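Local coordinates for protein beta-glucosidase (Chaetomella raphigera, PDB 6JXG) that probably hydrolyses terminal, non-reducing beta-D-glucosyl residues with release of beta-D-glucose, as a secreted glycoside hydrolase family 3 enzyme of cellulose degradation, at residues A[54-60]-A[102-108]; A[94-99]-A[145-150]; A[34-40]-A[304-309]. All blocks are in the same frame, centred on the assembly; numbering follows the deposited sequence.

In the fold
Interaction 1 pairs two short parallel strands of the TIM-barrel-like N-terminal domain; in family 3 enzymes the substrate pocket generally lies at the C-terminal ends of the barrel strands. Interaction 2 packs the helices before and after strand 105-106, its centre about 10 Å from that of interaction 1; the two touch at several points, among them Ile103 N, which probably bonds to Ala98 O at 2.9 Å. Interaction 3 joins two loops about 11 Å from interaction 1, centre to centre, tied to it by the Cys39-Cys55 disulfide. The nearest atoms of interactions 2 and 3 are about 6 Å apart. The Trp306 side chain lies about 9 Å from an N-acetylglucosamine of a protein-attached glycan.

Interaction 1: A[54-60]-A[102-108]; sequences LCYQDGP and GINVQLG
Tyr56, its CG turned opposite the carbonyl carbon (chi1 -67°), lays its ring alongside Val105, and the two side chains point the same way. Val105 CG2 stands over one ring face, displaced toward the rim, in a CH-pi contact, and Tyr56 CD1 comes within 3.7 Å of Val105 CB. Valine, branched at CB, sets a methyl directly over the ring yet is short enough to lie beside it, and both residues are buried.

Neighbouring parallel strands of this kind form the wall of the TIM-barrel-like N-terminal domain. Val105 N donates to Cys55 O, Gln57 N to Val105 O and Leu107 N to Gln57 O, all at 2.8 to 2.9 Å; Gln57 thus bonds through both its N and its O, as a residue of a parallel strand does.

Gln57 and Gln106 occupy the other face. The methylene CB of Gln57 meets Ile103 CD1 at 3.5 Å, whereas its amide leads elsewhere, to Val40 N, Arg64 O and Ser308 OG. Gln106 is bent at chi2 (61°), which swings its amide back across the gap; NE2 donates to Gly59 O at 3.1 Å, with that oxygen close to the amide plane. The grip falls just past the cis peptide between Asp58 and Gly59.

Strand 41-42 continues the sheet antiparallel beyond 55-57, and strand 151-157 parallel beyond 105-106. Ile103 and Gln106 rest on helix 84-100, while Leu54 packs on helix 278-294.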
ATOM      1  N   LEU A  54     -14.751  19.153  10.898  1.00 15.08           N
ATOM      2  CA  LEU A  54     -13.925  18.343   9.990  1.00 13.52           C
ATOM      3  C   LEU A  54     -13.944  16.863  10.350  1.00 13.52           C
ATOM      4  O   LEU A  54     -13.734  16.509  11.525  1.00 14.01           O
ATOM      5  CB  LEU A  54     -12.471  18.805   9.911  1.00 13.94           C
ATOM      6  CG  LEU A  54     -12.339  20.212   9.318  1.00 15.17           C
ATOM      7  CD1 LEU A  54     -10.936  20.754   9.617  1.00 17.43           C
ATOM      8  CD2 LEU A  54     -12.542  20.183   7.814  1.00 14.80           C
ATOM      9  N   CYS A  55     -14.143  16.018   9.328  1.00 12.35           N
ATOM     10  CA  CYS A  55     -14.404  14.583   9.503  1.00 13.11           C
ATOM     11  C   CYS A  55     -13.178  13.828   8.952  1.00 12.45           C
ATOM     12  O   CYS A  55     -12.840  13.977   7.750  1.00 11.39           O
ATOM     13  CB  CYS A  55     -15.671  14.180   8.749  1.00 13.53           C
ATOM     14  SG  CYS A  55     -15.961  12.364   8.674  1.00 15.25           S
ATOM     15  N   TYR A  56     -12.532  13.068   9.854  1.00 11.68           N
ATOM     16  CA  TYR A  56     -11.387  12.227   9.508  1.00 11.64           C
ATOM     17  C   TYR A  56     -11.860  10.779   9.613  1.00 12.22           C
ATOM     18  O   TYR A  56     -12.337  10.351  10.708  1.00 10.88           O
ATOM     19  CB  TYR A  56     -10.275  12.455  10.528  1.00 11.78           C
ATOM     20  CG  TYR A  56      -9.606  13.825  10.540  1.00 11.51           C
ATOM     21  CD1 TYR A  56      -8.297  14.004  10.075  1.00 11.63           C
ATOM     22  CD2 TYR A  56     -10.226  14.900  11.083  1.00 12.07           C
ATOM     23  CE1 TYR A  56      -7.711  15.216  10.119  1.00 12.63           C
ATOM     24  CE2 TYR A  56      -9.652  16.146  11.110  1.00 11.17           C
ATOM     25  CZ  TYR A  56      -8.371  16.304  10.641  1.00 11.77           C
ATOM     26  OH  TYR A  56      -7.802  17.549  10.710  1.00 10.59           O
ATOM     27  N   GLN A  57     -11.735  10.039   8.520  1.00 10.48           N
ATOM     28  CA  GLN A  57     -12.285   8.702   8.460  1.00 10.40           C
ATOM     29  C   GLN A  57     -11.259   7.690   7.871  1.00 11.30           C
ATOM     30  O   GLN A  57     -10.641   7.935   6.837  1.00 11.46           O
ATOM     31  CB  GLN A  57     -13.605   8.647   7.685  1.00 11.24           C
ATOM     32  CG  GLN A  57     -14.390   7.357   7.904  1.00 10.20           C
ATOM     33  CD  GLN A  57     -15.080   7.341   9.267  1.00 10.85           C
ATOM     34  OE1 GLN A  57     -15.062   8.337  10.023  1.00 10.67           O
ATOM     35  NE2 GLN A  57     -15.721   6.214   9.588  1.00 10.75           N
ATOM     36  N   ASP A  58     -11.156   6.545   8.537  1.00 10.25           N
ATOM     37  CA  ASP A  58     -10.411   5.376   7.967  1.00 10.50           C
ATOM     38  C   ASP A  58     -11.217   4.808   6.754  1.00 10.29           C
ATOM     39  O   ASP A  58     -12.437   5.099   6.574  1.00 11.22           O
ATOM     40  CB  ASP A  58     -10.279   4.278   9.001  1.00 10.33           C
ATOM     41  CG  ASP A  58      -9.241   4.543  10.066  1.00 12.28           C
ATOM     42  OD1 ASP A  58      -8.195   5.055   9.678  1.00 11.95           O
ATOM     43  OD2 ASP A  58      -9.492   4.232  11.271  1.00 11.57           O
ATOM     44  N   GLY A  59     -10.593   4.050   5.876  1.00 11.42           N
ATOM     45  CA  GLY A  59      -9.170   3.764   5.903  1.00 10.47           C
ATOM     46  C   GLY A  59      -8.693   3.686   4.471  1.00 10.05           C
ATOM     47  O   GLY A  59      -9.368   4.147   3.566  1.00  9.88           O
ATOM     48  N   PRO A  60      -7.508   3.093   4.244  1.00  9.22           N
ATOM     49  CA  PRO A  60      -6.897   3.112   2.898  1.00  9.53           C
ATOM     50  C   PRO A  60      -7.606   2.370   1.777  1.00 10.39           C
ATOM     51  O   PRO A  60      -7.403   2.750   0.610  1.00 11.47           O
ATOM     52  CB  PRO A  60      -5.435   2.565   3.164  1.00  9.61           C
ATOM     53  CG  PRO A  60      -5.246   2.780   4.664  1.00  9.81           C
ATOM     54  CD  PRO A  60      -6.582   2.606   5.278  1.00  9.43           C
ATOM     55  N   GLY A 102     -19.333  13.137   2.996  1.00 11.42           N
ATOM     56  CA  GLY A 102     -18.990  14.339   3.695  1.00 12.30           C
ATOM     57  C   GLY A 102     -17.693  14.150   4.479  1.00 12.67           C
ATOM     58  O   GLY A 102     -17.363  14.943   5.317  1.00 11.54           O
ATOM     59  N   ILE A 103     -16.934  13.113   4.147  1.00 12.15           N
ATOM     60  CA  ILE A 103     -15.620  12.892   4.796  1.00 13.17           C
ATOM     61  C   ILE A 103     -14.634  13.915   4.304  1.00 12.46           C
ATOM     62  O   ILE A 103     -14.380  14.047   3.090  1.00 15.37           O
ATOM     63  CB  ILE A 103     -15.130  11.451   4.570  1.00 11.95           C
ATOM     64  CG1 ILE A 103     -16.086  10.510   5.262  1.00 13.12           C
ATOM     65  CG2 ILE A 103     -13.683  11.254   5.085  1.00 12.01           C
ATOM     66  CD1 ILE A 103     -15.884   9.067   5.003  1.00 13.56           C
ATOM     67  N   ASN A 104     -14.031  14.675   5.232  1.00 12.02           N
ATOM     68  CA  ASN A 104     -13.046  15.646   4.802  1.00 10.80           C
ATOM     69  C   ASN A 104     -11.642  15.054   4.479  1.00 11.39           C
ATOM     70  O   ASN A 104     -11.025  15.416   3.448  1.00 11.28           O
ATOM     71  CB  ASN A 104     -12.893  16.816   5.776  1.00 11.23           C
ATOM     72  CG  ASN A 104     -14.168  17.695   5.847  1.00 11.49           C
ATOM     73  OD1 ASN A 104     -14.446  18.593   4.963  1.00 13.93           O
ATOM     74  ND2 ASN A 104     -14.952  17.406   6.803  1.00  9.26           N
ATOM     75  N   VAL A 105     -11.176  14.197   5.382  1.00 11.02           N
ATOM     76  CA  VAL A 105      -9.840  13.594   5.310  1.00 10.83           C
ATOM     77  C   VAL A 105     -10.038  12.095   5.360  1.00  9.95           C
ATOM     78  O   VAL A 105     -10.580  11.573   6.346  1.00  9.57           O
ATOM     79  CB  VAL A 105      -8.952  14.056   6.477  1.00 10.68           C
ATOM     80  CG1 VAL A 105      -7.548  13.469   6.309  1.00 10.64           C
ATOM     81  CG2 VAL A 105      -8.935  15.599   6.480  1.00 11.66           C
ATOM     82  N   GLN A 106      -9.609  11.429   4.303  1.00 10.40           N
ATOM     83  CA  GLN A 106      -9.622   9.970   4.227  1.00 10.39           C
ATOM     84  C   GLN A 106      -8.240   9.473   4.622  1.00 10.49           C
ATOM     85  O   GLN A 106      -7.243   9.865   3.991  1.00 10.37           O
ATOM     86  CB  GLN A 106      -9.989   9.513   2.825  1.00 11.14           C
ATOM     87  CG  GLN A 106     -10.318   8.039   2.719  1.00 10.81           C
ATOM     88  CD  GLN A 106     -11.487   7.594   3.553  1.00 10.66           C
ATOM     89  OE1 GLN A 106     -12.406   8.363   3.860  1.00 10.70           O
ATOM     90  NE2 GLN A 106     -11.500   6.309   3.886  1.00  9.53           N
ATOM     91  N   LEU A 107      -8.184   8.540   5.598  1.00  9.91           N
ATOM     92  CA  LEU A 107      -6.903   8.226   6.245  1.00 10.14           C
ATOM     93  C   LEU A 107      -6.164   7.143   5.449  1.00 10.46           C
ATOM     94  O   LEU A 107      -6.136   5.964   5.848  1.00 11.30           O
ATOM     95  CB  LEU A 107      -7.145   7.829   7.734  1.00 10.01           C
ATOM     96  CG  LEU A 107      -7.741   8.998   8.548  1.00  9.69           C
ATOM     97  CD1 LEU A 107      -8.074   8.522   9.936  1.00  9.57           C
ATOM     98  CD2 LEU A 107      -6.843  10.234   8.592  1.00  9.86           C
ATOM     99  N   GLY A 108      -5.631   7.540   4.298  1.00 10.97           N
ATOM    100  CA  GLY A 108      -4.690   6.718   3.513  1.00 10.80           C
ATOM    101  C   GLY A 108      -4.215   7.582   2.326  1.00 10.70           C
ATOM    102  O   GLY A 108      -4.727   8.697   2.097  1.00 10.83           O
TER

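Interaction 2: A[94-99]-A[145-150]; sequences LGQEAK and MQDAGV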
ATOM      1  N   LEU A  94     -12.352   5.682  -4.370  1.00 10.61           N
ATOM      2  CA  LEU A  94     -12.390   5.849  -2.904  1.00 11.84           C
ATOM      3  C   LEU A  94     -12.747   7.262  -2.537  1.00 11.56           C
ATOM      4  O   LEU A  94     -13.583   7.531  -1.655  1.00 10.84           O
ATOM      5  CB  LEU A  94     -11.000   5.645  -2.309  1.00 12.77           C
ATOM      6  CG  LEU A  94     -10.789   5.083  -0.939  1.00 15.36           C
ATOM      7  CD1 LEU A  94      -9.420   5.454  -0.387  1.00 14.63           C
ATOM      8  CD2 LEU A  94     -11.920   4.910   0.092  1.00 15.89           C
ATOM      9  N   GLY A  95     -12.046   8.183  -3.173  1.00 11.44           N
ATOM     10  CA  GLY A  95     -12.304   9.585  -2.880  1.00 10.95           C
ATOM     11  C   GLY A  95     -13.711  10.038  -3.243  1.00 10.58           C
ATOM     12  O   GLY A  95     -14.306  10.876  -2.507  1.00 10.70           O
ATOM     13  N   GLN A  96     -14.241   9.528  -4.344  1.00 10.76           N
ATOM     14  CA  GLN A  96     -15.685   9.751  -4.646  1.00 11.21           C
ATOM     15  C   GLN A  96     -16.645   9.345  -3.549  1.00 11.74           C
ATOM     16  O   GLN A  96     -17.583  10.130  -3.147  1.00 10.33           O
ATOM     17  CB  GLN A  96     -16.078   9.101  -5.968  1.00 11.81           C
ATOM     18  CG  GLN A  96     -15.481   9.858  -7.143  1.00 12.49           C
ATOM     19  CD  GLN A  96     -15.645   9.141  -8.427  1.00 14.31           C
ATOM     20  OE1 GLN A  96     -15.896   7.919  -8.470  1.00 15.59           O
ATOM     21  NE2 GLN A  96     -15.490   9.895  -9.516  1.00 15.39           N
ATOM     22  N   GLU A  97     -16.407   8.156  -2.995  1.00 11.24           N
ATOM     23  CA  GLU A  97     -17.222   7.706  -1.883  1.00 10.90           C
ATOM     24  C   GLU A  97     -17.058   8.610  -0.611  1.00 10.96           C
ATOM     25  O   GLU A  97     -18.043   8.906   0.093  1.00 11.66           O
ATOM     26  CB  GLU A  97     -16.986   6.222  -1.553  1.00 10.36           C
ATOM     27  CG  GLU A  97     -17.346   5.322  -2.712  1.00 10.21           C
ATOM     28  CD  GLU A  97     -17.482   3.824  -2.434  1.00 10.75           C
ATOM     29  OE1 GLU A  97     -17.385   3.328  -1.275  1.00 10.51           O
ATOM     30  OE2 GLU A  97     -17.658   3.111  -3.486  1.00 11.02           O
ATOM     31  N   ALA A  98     -15.804   8.923  -0.266  1.00 11.56           N
ATOM     32  CA  ALA A  98     -15.478   9.714   0.907  1.00 11.32           C
ATOM     33  C   ALA A  98     -16.231  11.091   0.787  1.00 12.75           C
ATOM     34  O   ALA A  98     -16.957  11.524   1.722  1.00 11.28           O
ATOM     35  CB  ALA A  98     -13.975   9.902   0.992  1.00 11.19           C
ATOM     36  N   LYS A  99     -16.057  11.785  -0.345  1.00 13.43           N
ATOM     37  CA  LYS A  99     -16.705  13.077  -0.538  1.00 12.89           C
ATOM     38  C   LYS A  99     -18.223  12.981  -0.393  1.00 13.26           C
ATOM     39  O   LYS A  99     -18.868  13.843   0.247  1.00 13.64           O
ATOM     40  CB  LYS A  99     -16.350  13.675  -1.919  1.00 14.70           C
ATOM     41  CG  LYS A  99     -17.230  14.893  -2.254  1.00 15.81           C
ATOM     42  CD  LYS A  99     -16.574  15.879  -3.231  1.00 17.91           C
ATOM     43  CE  LYS A  99     -17.554  17.052  -3.541  1.00 19.25           C
ATOM     44  NZ  LYS A  99     -17.452  17.553  -4.977  1.00 19.90           N
ATOM     45  N   MET A 145      -7.615  10.276  -5.329  1.00 11.10           N
ATOM     46  CA  MET A 145      -8.423  10.651  -4.188  1.00 10.12           C
ATOM     47  C   MET A 145      -8.743  12.149  -4.177  1.00 10.68           C
ATOM     48  O   MET A 145      -9.918  12.566  -4.022  1.00  9.95           O
ATOM     49  CB  MET A 145      -7.675  10.301  -2.912  1.00 10.52           C
ATOM     50  CG  MET A 145      -7.645   8.819  -2.591  1.00 10.02           C
ATOM     51  SD  MET A 145      -6.574   8.375  -1.188  1.00 10.36           S
ATOM     52  CE  MET A 145      -7.539   8.910   0.226  1.00  9.63           C
ATOM     53  N   GLN A 146      -7.698  12.934  -4.338  1.00 10.06           N
ATOM     54  CA  GLN A 146      -7.830  14.387  -4.272  1.00 10.72           C
ATOM     55  C   GLN A 146      -8.494  14.976  -5.538  1.00 11.59           C
ATOM     56  O   GLN A 146      -9.231  15.970  -5.439  1.00 10.68           O
ATOM     57  CB  GLN A 146      -6.506  15.041  -3.922  1.00  9.74           C
ATOM     58  CG  GLN A 146      -5.991  14.512  -2.578  1.00  9.62           C
ATOM     59  CD  GLN A 146      -4.922  15.300  -1.908  1.00 10.37           C
ATOM     60  OE1 GLN A 146      -4.649  15.088  -0.709  1.00 10.48           O
ATOM     61  NE2 GLN A 146      -4.241  16.147  -2.640  1.00 10.87           N
ATOM     62  N   ASP A 147      -8.335  14.321  -6.675  1.00 11.19           N
ATOM     63  CA  ASP A 147      -9.128  14.715  -7.842  1.00 12.88           C
ATOM     64  C   ASP A 147     -10.643  14.546  -7.543  1.00 13.00           C
ATOM     65  O   ASP A 147     -11.409  15.332  -8.051  1.00 11.63           O
ATOM     66  CB  ASP A 147      -8.755  13.891  -9.102  1.00 13.58           C
ATOM     67  CG  ASP A 147      -7.470  14.314  -9.756  1.00 14.01           C
ATOM     68  OD1 ASP A 147      -6.868  15.349  -9.394  1.00 13.00           O
ATOM     69  OD2 ASP A 147      -7.067  13.576 -10.707  1.00 13.75           O
ATOM     70  N   ALA A 148     -11.057  13.547  -6.733  1.00 12.24           N
ATOM     71  CA  ALA A 148     -12.438  13.351  -6.304  1.00 11.78           C
ATOM     72  C   ALA A 148     -12.891  14.325  -5.290  1.00 11.92           C
ATOM     73  O   ALA A 148     -14.049  14.327  -4.961  1.00 13.45           O
ATOM     74  CB  ALA A 148     -12.648  11.926  -5.747  1.00 12.23           C
ATOM     75  N   GLY A 149     -11.972  15.057  -4.671  1.00 10.75           N
ATOM     76  CA  GLY A 149     -12.303  16.137  -3.779  1.00 11.94           C
ATOM     77  C   GLY A 149     -12.087  15.873  -2.277  1.00 12.21           C
ATOM     78  O   GLY A 149     -12.391  16.763  -1.448  1.00 10.65           O
ATOM     79  N   VAL A 150     -11.538  14.688  -1.920  1.00 11.30           N
ATOM     80  CA  VAL A 150     -11.240  14.416  -0.508  1.00 10.71           C
ATOM     81  C   VAL A 150      -9.750  14.773  -0.283  1.00 11.08           C
ATOM     82  O   VAL A 150      -8.932  14.803  -1.239  1.00 11.25           O
ATOM     83  CB  VAL A 150     -11.501  12.917  -0.094  1.00 10.76           C
ATOM     84  CG1 VAL A 150     -10.409  12.006  -0.630  1.00 10.68           C
ATOM     85  CG2 VAL A 150     -11.537  12.762   1.401  1.00 10.72           C
TER
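Gly95 of helix 84-100 and Met145 bring their backbones together, CA to CA 4.2 Å, and the missing side chain of the glycine is what lets them come so near. Into the same place Ala148 pushes its CB, which makes the nearest contact of all, 3.2 Å from Gln96 N, and lies 3.3 Å from Gly95 C; a single methyl is about as much bulk as this spot beside the helix backbone accepts. Val150 CG1 fills in beside them, 3.8 Å from Gly95 CA.

Apolar side chains extend the seam in both directions. Leu94 and Met145 lie side by side, pointing the same way, with Leu94 CD1 4.0 Å from Met145 CE; the bend of the thioether at chi3 (75°) turns that methyl to the leucine. Farther along, Ala98 CB meets Val150 CG2 at 3.8 Å. Leu94, Ala98, Met145 and Val150 all also touch Gln106 of strand 105-106.

In the barrel this is the packing of successive helices: helix 84-100 leads into strand 105-106, and that strand, helix 131-147 and the adjacent parallel strand 151-157 form a beta-alpha-beta crossover. Helix 131-147 closes in a Schellman motif at Gly149, whose positive phi (107°) suits glycine.

Polar groups keep to the margin. Lys99 runs its aliphatic chain past the helix end, CD 3.4 Å from Ala148 O. Gln96 turns its amide to His322, and Gly149 O accepts from Gln297.

Interaction 3: A[34-40]-A[304-309]; sequences WEKGPCV and VTWSSW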
ATOM      1  N   TRP A  34     -12.345  10.858  21.477  1.00 11.99           N
ATOM      2  CA  TRP A  34     -12.654   9.557  20.870  1.00 11.67           C
ATOM      3  C   TRP A  34     -14.161   9.204  20.943  1.00 13.23           C
ATOM      4  O   TRP A  34     -14.750   9.265  21.993  1.00 11.60           O
ATOM      5  CB  TRP A  34     -11.804   8.491  21.531  1.00 12.42           C
ATOM      6  CG  TRP A  34     -12.055   7.095  21.086  1.00 12.26           C
ATOM      7  CD1 TRP A  34     -12.368   6.071  21.879  1.00 13.19           C
ATOM      8  CD2 TRP A  34     -11.920   6.563  19.747  1.00 12.50           C
ATOM      9  NE1 TRP A  34     -12.516   4.930  21.127  1.00 13.63           N
ATOM     10  CE2 TRP A  34     -12.236   5.206  19.810  1.00 12.29           C
ATOM     11  CE3 TRP A  34     -11.594   7.138  18.483  1.00 11.35           C
ATOM     12  CZ2 TRP A  34     -12.203   4.336  18.667  1.00 13.76           C
ATOM     13  CZ3 TRP A  34     -11.589   6.297  17.316  1.00 11.51           C
ATOM     14  CH2 TRP A  34     -11.919   4.893  17.419  1.00 13.17           C
ATOM     15  N   GLU A  35     -14.751   8.879  19.781  1.00 12.00           N
ATOM     16  CA  GLU A  35     -16.177   8.604  19.608  1.00 13.72           C
ATOM     17  C   GLU A  35     -17.132   9.706  19.936  1.00 15.55           C
ATOM     18  O   GLU A  35     -18.341   9.489  19.843  1.00 16.02           O
ATOM     19  CB  GLU A  35     -16.610   7.298  20.326  1.00 14.82           C
ATOM     20  CG  GLU A  35     -15.728   6.161  19.896  1.00 15.42           C
ATOM     21  CD  GLU A  35     -16.186   4.808  20.416  1.00 19.88           C
ATOM     22  OE1 GLU A  35     -17.263   4.759  21.005  1.00 29.39           O
ATOM     23  OE2 GLU A  35     -15.483   3.833  20.219  1.00 23.38           O
ATOM     24  N   LYS A  36     -16.650  10.918  20.160  1.00 14.15           N
ATOM     25  CA  LYS A  36     -17.568  12.000  20.495  1.00 16.71           C
ATOM     26  C   LYS A  36     -18.240  12.554  19.224  1.00 15.36           C
ATOM     27  O   LYS A  36     -19.452  12.832  19.222  1.00 16.76           O
ATOM     28  CB  LYS A  36     -16.865  13.145  21.246  1.00 19.30           C
ATOM     29  CG  LYS A  36     -16.267  12.829  22.632  1.00 25.30           C
ATOM     30  CD  LYS A  36     -17.309  12.340  23.648  1.00 36.94           C
ATOM     31  CE  LYS A  36     -17.168  10.859  24.098  1.00 41.10           C
ATOM     32  NZ  LYS A  36     -18.484  10.120  24.051  1.00 48.13           N
ATOM     33  N   GLY A  37     -17.456  12.755  18.151  1.00 12.21           N
ATOM     34  CA  GLY A  37     -17.998  12.993  16.851  1.00 12.48           C
ATOM     35  C   GLY A  37     -18.401  11.747  16.111  1.00 12.47           C
ATOM     36  O   GLY A  37     -18.207  10.624  16.605  1.00 13.66           O
ATOM     37  N   PRO A  38     -18.988  11.906  14.918  1.00 11.88           N
ATOM     38  CA  PRO A  38     -19.481  10.756  14.203  1.00 12.81           C
ATOM     39  C   PRO A  38     -18.400  10.003  13.410  1.00 12.49           C
ATOM     40  O   PRO A  38     -18.562   8.837  13.085  1.00 11.99           O
ATOM     41  CB  PRO A  38     -20.464  11.351  13.215  1.00 13.32           C
ATOM     42  CG  PRO A  38     -19.889  12.691  12.909  1.00 13.75           C
ATOM     43  CD  PRO A  38     -19.403  13.177  14.270  1.00 13.73           C
ATOM     44  N   CYS A  39     -17.305  10.674  13.160  1.00 11.55           N
ATOM     45  CA  CYS A  39     -16.182  10.113  12.402  1.00 12.73           C
ATOM     46  C   CYS A  39     -15.107   9.513  13.327  1.00 11.92           C
ATOM     47  O   CYS A  39     -15.113   9.720  14.527  1.00 11.76           O
ATOM     48  CB  CYS A  39     -15.590  11.213  11.494  1.00 12.49           C
ATOM     49  SG  CYS A  39     -16.882  11.940  10.439  1.00 15.61           S
ATOM     50  N   VAL A  40     -14.118   8.849  12.730  1.00 11.72           N
ATOM     51  CA  VAL A  40     -13.014   8.282  13.484  1.00 11.83           C
ATOM     52  C   VAL A  40     -12.300   9.373  14.274  1.00 10.88           C
ATOM     53  O   VAL A  40     -11.773   9.118  15.386  1.00 10.49           O
ATOM     54  CB  VAL A  40     -12.099   7.456  12.532  1.00 12.29           C
ATOM     55  CG1 VAL A  40     -10.855   6.883  13.224  1.00 12.72           C
ATOM     56  CG2 VAL A  40     -12.936   6.296  12.019  1.00 13.50           C
ATOM     57  N   VAL A 304     -22.038  15.228   6.834  1.00 15.61           N
ATOM     58  CA  VAL A 304     -22.061  13.881   7.378  1.00 14.84           C
ATOM     59  C   VAL A 304     -23.450  13.658   7.972  1.00 15.87           C
ATOM     60  O   VAL A 304     -23.852  14.459   8.817  1.00 17.60           O
ATOM     61  CB  VAL A 304     -20.977  13.764   8.469  1.00 14.57           C
ATOM     62  CG1 VAL A 304     -21.137  12.484   9.267  1.00 13.38           C
ATOM     63  CG2 VAL A 304     -19.598  13.830   7.771  1.00 14.73           C
ATOM     64  N   THR A 305     -24.163  12.600   7.565  1.00 15.36           N
ATOM     65  CA  THR A 305     -25.509  12.276   8.122  1.00 14.95           C
ATOM     66  C   THR A 305     -25.542  10.890   8.736  1.00 15.44           C
ATOM     67  O   THR A 305     -26.582  10.277   8.970  1.00 16.00           O
ATOM     68  CB  THR A 305     -26.592  12.432   7.022  1.00 16.70           C
ATOM     69  OG1 THR A 305     -26.461  11.402   6.035  1.00 17.95           O
ATOM     70  CG2 THR A 305     -26.444  13.847   6.310  1.00 15.79           C
ATOM     71  N   TRP A 306     -24.359  10.350   9.009  1.00 14.77           N
ATOM     72  CA  TRP A 306     -24.235   9.015   9.503  1.00 13.53           C
ATOM     73  C   TRP A 306     -23.323   9.031  10.777  1.00 13.39           C
ATOM     74  O   TRP A 306     -22.724  10.075  11.123  1.00 12.04           O
ATOM     75  CB  TRP A 306     -23.578   8.074   8.463  1.00 13.72           C
ATOM     76  CG  TRP A 306     -22.417   8.663   7.817  1.00 12.69           C
ATOM     77  CD1 TRP A 306     -22.432   9.403   6.738  1.00 13.29           C
ATOM     78  CD2 TRP A 306     -21.064   8.629   8.270  1.00 12.96           C
ATOM     79  NE1 TRP A 306     -21.193   9.865   6.440  1.00 13.22           N
ATOM     80  CE2 TRP A 306     -20.318   9.378   7.376  1.00 12.23           C
ATOM     81  CE3 TRP A 306     -20.409   8.027   9.357  1.00 12.71           C
ATOM     82  CZ2 TRP A 306     -18.964   9.579   7.528  1.00 12.38           C
ATOM     83  CZ3 TRP A 306     -19.017   8.227   9.489  1.00 11.51           C
ATOM     84  CH2 TRP A 306     -18.318   8.913   8.564  1.00 10.85           C
ATOM     85  N   SER A 307     -23.242   7.905  11.449  1.00 12.08           N
ATOM     86  CA  SER A 307     -22.260   7.749  12.547  1.00 13.04           C
ATOM     87  C   SER A 307     -21.458   6.487  12.375  1.00 13.83           C
ATOM     88  O   SER A 307     -21.984   5.418  12.017  1.00 13.76           O
ATOM     89  CB  SER A 307     -22.992   7.720  13.921  1.00 13.77           C
ATOM     90  OG  SER A 307     -22.192   7.610  15.092  1.00 15.64           O
ATOM     91  N   SER A 308     -20.168   6.568  12.743  1.00 13.89           N
ATOM     92  CA  SER A 308     -19.334   5.360  12.886  1.00 13.51           C
ATOM     93  C   SER A 308     -19.818   4.409  13.950  1.00 13.25           C
ATOM     94  O   SER A 308     -19.462   3.232  13.937  1.00 13.95           O
ATOM     95  CB  SER A 308     -17.903   5.826  13.214  1.00 13.28           C
ATOM     96  OG  SER A 308     -17.312   6.523  12.082  1.00 12.07           O
ATOM     97  N   TRP A 309     -20.586   4.893  14.928  1.00 12.86           N
ATOM     98  CA  TRP A 309     -20.782   4.148  16.178  1.00 13.20           C
ATOM     99  C   TRP A 309     -22.239   3.604  16.292  1.00 13.95           C
ATOM    100  O   TRP A 309     -22.585   2.980  17.273  1.00 14.02           O
ATOM    101  CB  TRP A 309     -20.461   5.038  17.388  1.00 13.50           C
ATOM    102  CG  TRP A 309     -19.336   5.994  17.125  1.00 12.96           C
ATOM    103  CD1 TRP A 309     -19.404   7.349  17.013  1.00 14.06           C
ATOM    104  CD2 TRP A 309     -17.980   5.636  16.813  1.00 13.05           C
ATOM    105  NE1 TRP A 309     -18.171   7.875  16.667  1.00 13.72           N
ATOM    106  CE2 TRP A 309     -17.269   6.845  16.589  1.00 13.95           C
ATOM    107  CE3 TRP A 309     -17.290   4.433  16.773  1.00 13.94           C
ATOM    108  CZ2 TRP A 309     -15.970   6.851  16.222  1.00 14.46           C
ATOM    109  CZ3 TRP A 309     -15.970   4.454  16.464  1.00 15.38           C
ATOM    110  CH2 TRP A 309     -15.319   5.635  16.213  1.00 15.54           C
TER
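Pro38 O is gripped twice by one residue: Ser308 N and Ser308 OG each donate to it at 2.8 Å, both in the carbonyl plane. Ser308 suits this place because its hydroxyl, set opposite the carbonyl carbon (chi1 -67°), reaches the same oxygen as its own backbone N-H, and OG also accepts from Gln57 NE2.

One peptide earlier, Gly37 O takes the indole N-H of Trp309. NE1 lies 2.7 Å away, and the acceptor is nearly in the ring plane, which fixes the indole edge-on to the loop. An ST turn, in which Ser307 OG accepts from Trp309 N, helps place Ser308 and Trp309.

The two faces of that indole are occupied. Glu35 CG sits over the six-membered ring, 3.5 Å from its centroid, and the extended chain continues so that the carboxylate stacks over the ring with planes 16° apart. Ser308 CB lies over the opposite face. The edge of Trp309 points at the face of Trp34 in a T-shaped pair, planes 69° apart, with their CH2 atoms 3.7 Å from each other. Glu35 CG also packs on a Trp34 face.

At the other end Pro38 packs CG on Val304 CG1 (3.9 Å), and Cys39 SG lies obliquely to the Trp306 ring, 3.8 Å from its CH2. Trp306 NE1 bonds to Leu101 O, and a disulfide carries Cys39 on to Cys55 of the barrel.

The loops are joined by two consecutive backbone carbonyls of one and N-H and O-H donors of the other, together with an indole held by both its edge and its faces.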